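Local structure of HicB3 antitoxin (Yersinia pestis, 4P78) at residues Ile34-Asn37 with Ala38-Phe42; Leu56-Pro59 with Pro60-Pro63. The protein probably neutralises the HicA3 toxin as the antitoxin partner of a Yersinia pestis toxin-antitoxin system, binding the toxin directly in their complex. All coordinates share one frame; numbering follows the deposited sequence.

Contact 1: residues Ile34-Asn37 with Ala38-Phe42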
loop_
_atom_site.group_PDB
_atom_site.type_symbol
_atom_site.label_atom_id
_atom_site.label_comp_id
_atom_site.label_asym_id
_atom_site.label_seq_id
_atom_site.Cartn_x
_atom_site.Cartn_y
_atom_site.Cartn_z
ATOM N N ILE A 34 -6.259 12.747 -0.185
ATOM C CA ILE A 34 -6.827 11.634 0.543
ATOM C C ILE A 34 -5.988 11.304 1.794
ATOM O O ILE A 34 -6.523 10.785 2.772
ATOM C CB ILE A 34 -7.011 10.388 -0.362
ATOM C CG1 ILE A 34 -8.276 9.633 0.085
ATOM C CG2 ILE A 34 -5.788 9.504 -0.340
ATOM C CD1 ILE A 34 -8.521 8.278 -0.574
ATOM N N SER A 35 -4.697 11.646 1.787
ATOM C CA SER A 35 -3.881 11.482 2.985
ATOM C C SER A 35 -4.267 12.493 4.056
ATOM O O SER A 35 -4.286 12.168 5.247
ATOM C CB SER A 35 -2.401 11.606 2.657
ATOM O OG SER A 35 -1.997 10.489 1.883
ATOM N N LYS A 36 -4.591 13.710 3.638
ATOM C CA LYS A 36 -5.079 14.706 4.576
ATOM C C LYS A 36 -6.430 14.293 5.129
ATOM O O LYS A 36 -6.682 14.444 6.318
ATOM C CB LYS A 36 -5.198 16.081 3.920
ATOM C CG LYS A 36 -5.749 17.164 4.855
ATOM C CD LYS A 36 -4.881 17.316 6.103
ATOM C CE LYS A 36 -5.165 18.622 6.855
ATOM N NZ LYS A 36 -6.142 18.487 7.977
ATOM N N ASN A 37 -7.300 13.794 4.257
ATOM C CA ASN A 37 -8.651 13.437 4.658
ATOM C C ASN A 37 -8.624 12.256 5.629
ATOM O O ASN A 37 -9.384 12.227 6.607
ATOM C CB ASN A 37 -9.505 13.111 3.436
ATOM C CG ASN A 37 -11.003 13.138 3.733
ATOM O OD1 ASN A 37 -11.618 12.098 4.014
ATOM N ND2 ASN A 37 -11.603 14.325 3.650
ATOM N N ALA A 38 -7.727 11.304 5.356
ATOM C CA ALA A 38 -7.536 10.130 6.204
ATOM C C ALA A 38 -7.095 10.505 7.616
ATOM O O ALA A 38 -7.583 9.925 8.592
ATOM C CB ALA A 38 -6.510 9.167 5.575
ATOM N N GLU A 39 -6.165 11.452 7.737
ATOM C CA GLU A 39 -5.719 11.889 9.064
ATOM C C GLU A 39 -6.887 12.506 9.823
ATOM O O GLU A 39 -7.039 12.304 11.024
ATOM C CB GLU A 39 -4.595 12.923 8.988
ATOM C CG GLU A 39 -3.384 12.547 8.173
ATOM C CD GLU A 39 -2.407 13.714 8.056
ATOM O OE1 GLU A 39 -2.298 14.498 9.031
ATOM O OE2 GLU A 39 -1.761 13.848 6.992
ATOM N N GLU A 40 -7.672 13.297 9.106
ATOM C CA GLU A 40 -8.836 13.949 9.668
ATOM C C GLU A 40 -9.852 12.903 10.121
ATOM O O GLU A 40 -10.400 13.005 11.216
ATOM C CB GLU A 40 -9.471 14.909 8.648
ATOM C CG GLU A 40 -8.650 16.175 8.371
ATOM C CD GLU A 40 -9.216 17.016 7.223
ATOM O OE1 GLU A 40 -9.994 16.472 6.414
ATOM O OE2 GLU A 40 -8.868 18.216 7.123
ATOM N N ALA A 41 -10.106 11.918 9.259
ATOM C CA ALA A 41 -11.053 10.846 9.562
ATOM C C ALA A 41 -10.599 10.100 10.815
ATOM O O ALA A 41 -11.383 9.856 11.720
ATOM C CB ALA A 41 -11.182 9.885 8.374
ATOM N N PHE A 42 -9.312 9.777 10.857
ATOM C CA PHE A 42 -8.702 9.112 12.001
ATOM C C PHE A 42 -8.984 9.833 13.319
ATOM O O PHE A 42 -9.406 9.212 14.305
ATOM C CB PHE A 42 -7.189 9.000 11.784
ATOM C CG PHE A 42 -6.447 8.319 12.911
ATOM C CD1 PHE A 42 -6.110 6.979 12.824
ATOM C CD2 PHE A 42 -6.057 9.028 14.041
ATOM C CE1 PHE A 42 -5.406 6.356 13.846
ATOM C CE2 PHE A 42 -5.359 8.406 15.069
ATOM C CZ PHE A 42 -5.034 7.072 14.969
#

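Contact 2: residues Leu56-Pro59 with Pro60-Pro63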
loop_
_atom_site.group_PDB
_atom_site.type_symbol
_atom_site.label_atom_id
_atom_site.label_comp_id
_atom_site.label_asym_id
_atom_site.label_seq_id
_atom_site.Cartn_x
_atom_site.Cartn_y
_atom_site.Cartn_z
ATOM N N LEU A 56 -10.672 0.538 21.121
ATOM C CA LEU A 56 -9.735 1.314 20.328
ATOM C C LEU A 56 -8.865 0.379 19.487
ATOM O O LEU A 56 -8.516 -0.704 19.939
ATOM C CB LEU A 56 -8.874 2.182 21.248
ATOM C CG LEU A 56 -9.625 3.321 21.929
ATOM C CD1 LEU A 56 -8.881 3.776 23.178
ATOM C CD2 LEU A 56 -9.795 4.474 20.925
ATOM N N PRO A 57 -8.528 0.783 18.251
ATOM C CA PRO A 57 -7.705 -0.097 17.428
ATOM C C PRO A 57 -6.268 -0.181 17.944
ATOM O O PRO A 57 -5.812 0.710 18.658
ATOM C CB PRO A 57 -7.744 0.582 16.057
ATOM C CG PRO A 57 -7.873 2.029 16.391
ATOM C CD PRO A 57 -8.828 2.052 17.558
ATOM N N SER A 58 -5.571 -1.253 17.581
ATOM C CA SER A 58 -4.158 -1.404 17.903
ATOM C C SER A 58 -3.305 -0.902 16.735
ATOM O O SER A 58 -3.806 -0.747 15.621
ATOM C CB SER A 58 -3.852 -2.865 18.227
ATOM O OG SER A 58 -4.604 -3.720 17.390
ATOM N N PRO A 59 -2.010 -0.635 16.988
ATOM C CA PRO A 59 -1.102 -0.204 15.924
ATOM C C PRO A 59 -1.065 -1.213 14.773
ATOM O O PRO A 59 -1.609 -2.316 14.911
ATOM C CB PRO A 59 0.254 -0.126 16.639
ATOM C CG PRO A 59 -0.083 0.079 18.058
ATOM C CD PRO A 59 -1.322 -0.708 18.292
ATOM N N PRO A 60 -0.454 -0.837 13.640
ATOM C CA PRO A 60 -0.437 -1.721 12.469
ATOM C C PRO A 60 0.199 -3.085 12.728
ATOM O O PRO A 60 1.231 -3.184 13.398
ATOM C CB PRO A 60 0.388 -0.929 11.451
ATOM C CG PRO A 60 0.158 0.494 11.817
ATOM C CD PRO A 60 0.074 0.505 13.323
ATOM N N LYS A 61 -0.410 -4.113 12.144
ATOM C CA LYS A 61 -0.037 -5.505 12.356
ATOM C C LYS A 61 1.173 -6.003 11.539
ATOM O O LYS A 61 1.962 -5.227 11.003
ATOM C CB LYS A 61 -1.247 -6.385 12.049
ATOM C CG LYS A 61 -2.580 -5.838 12.590
ATOM C CD LYS A 61 -2.525 -5.578 14.102
ATOM C CE LYS A 61 -3.855 -5.018 14.633
ATOM N NZ LYS A 61 -4.059 -3.555 14.372
ATOM N N ASP A 62 1.314 -7.323 11.478
ATOM C CA ASP A 62 2.322 -7.967 10.652
ATOM C C ASP A 62 1.993 -7.738 9.176
ATOM O O ASP A 62 0.822 -7.834 8.792
ATOM C CB ASP A 62 2.366 -9.464 10.955
ATOM C CG ASP A 62 3.592 -10.128 10.389
ATOM O OD1 ASP A 62 3.611 -10.423 9.169
ATOM O OD2 ASP A 62 4.553 -10.336 11.164
ATOM N N PRO A 63 3.014 -7.440 8.343
ATOM C CA PRO A 63 2.802 -7.236 6.898
ATOM C C PRO A 63 2.003 -8.356 6.247
ATOM O O PRO A 63 1.232 -8.102 5.323
ATOM C CB PRO A 63 4.227 -7.209 6.330
ATOM C CG PRO A 63 5.073 -6.765 7.463
ATOM C CD PRO A 63 4.431 -7.276 8.723
HETATM O O HOH W 1 -6.502 -2.627 15.109
#

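Contact 1: residues Ile34-Asn37 with Ala38-Phe42
K36 and E40, one helical turn apart, join in an i to i+4 salt bridge on the toxin-facing side of helix 31-52. The E40 side chain can be traced along its length. Its CB rests 3.4 Å from N37 O, and CG, lying beside the backbone N and opposite the carbonyl carbon (chi1 -71°), passes 3.3 Å from K36 O. That first torsion sends the side chain back over the preceding turn, and the extended chain beyond CG carries CD to 3.5 Å from K36 NZ. There the carboxylate divides its work: OE2 takes K36 NZ at 2.9 Å, on its anti side and 33° out of the carboxylate plane, while OE1 is turned toward N37, 3.9 Å from ND2, and bonds weakly to T23 and N24 of the HicA3 toxin chain. K36 comes to meet it along a chain bent at chi2 and chi4. Beneath the salt bridge run regular helical bonds, among them A41 N to N37 O at 2.8 Å. The buried N37 amide is held by both chains: OD1 accepts from A27 N of its own chain and from toxin H28 NE2, and ND2 donates to toxin N24 OD1. While this polar face meets the toxin, I34, N37, A38 and A41 pack on F26 of strand 25-28, an outer strand of the antiparallel sheet, and the ring of F42 meets Y3 of strand 2-9.

Contact 2: residues Leu56-Pro59 with Pro60-Pro63
K61 reaches back to P59 and S58, bringing its ammonium group to the proline-rich, polyproline II-like segment that joins helix 31-52 to helix 63-67. From L56 to P60 the backbone is extended, in neither helix nor strand, and P57 lies on I46 and L49 of helix 31-52. The lysine chain folds back along the segment. Its CG lies beside the backbone N (chi1 -42°), a second bend at CB-CG turns the chain toward the preceding residues, the next torsion is extended, and a last bend at CD-CE turns NZ in toward P59 O. CD and CE each pass 3.5 Å from P59 O on the way. NZ then donates to P59 O at 2.8 Å, approaching from above the carbonyl plane, 41° out of it, rather than along a lone pair; a weaker bond goes to S58 O. S58 holds its OG between the backbone N and the carbonyl carbon (chi1 37°), which brings the hydroxyl oxygen within 3.1 Å of K61 CE. The long, weak ion pair of K61 with D20 adds a charged partner to these neutral oxygens. P59 and P60 follow in trans, both rings in the C-gamma exo pucker, with P59 CB pressed to 3.4 Å from P60 CD. P60 packs on M1, Y3 and P4 of its own chain and on F31 of the second antitoxin subunit. At the far end D62 is the N-cap of the coming helix, its OD1 taking H64 N. One ordered water bridges K61 and S58, accepting from K61 NZ at 2.7 Å and from S58 N at 3.0 Å.

Overall arrangement
Both contacts are local, yet they occupy different settings. Contact 1 lies within helix 31-52, about 8 Å from the chain's centre and partly buried between the sheet and the bound toxin; contact 2 is a surface contact about 12 Å out, in the loop that follows the same helix. In contact 1 repeated main-chain bonds set the spacing, and opposite charges pair across one turn. In contact 2, where proline nitrogens have no hydrogen to donate, a lysine side chain and a water supply the polar links. Their centres stand about 17 Å apart and they do not touch. Contact 1 faces the toxin, whereas the second antitoxin subunit lies against contact 2.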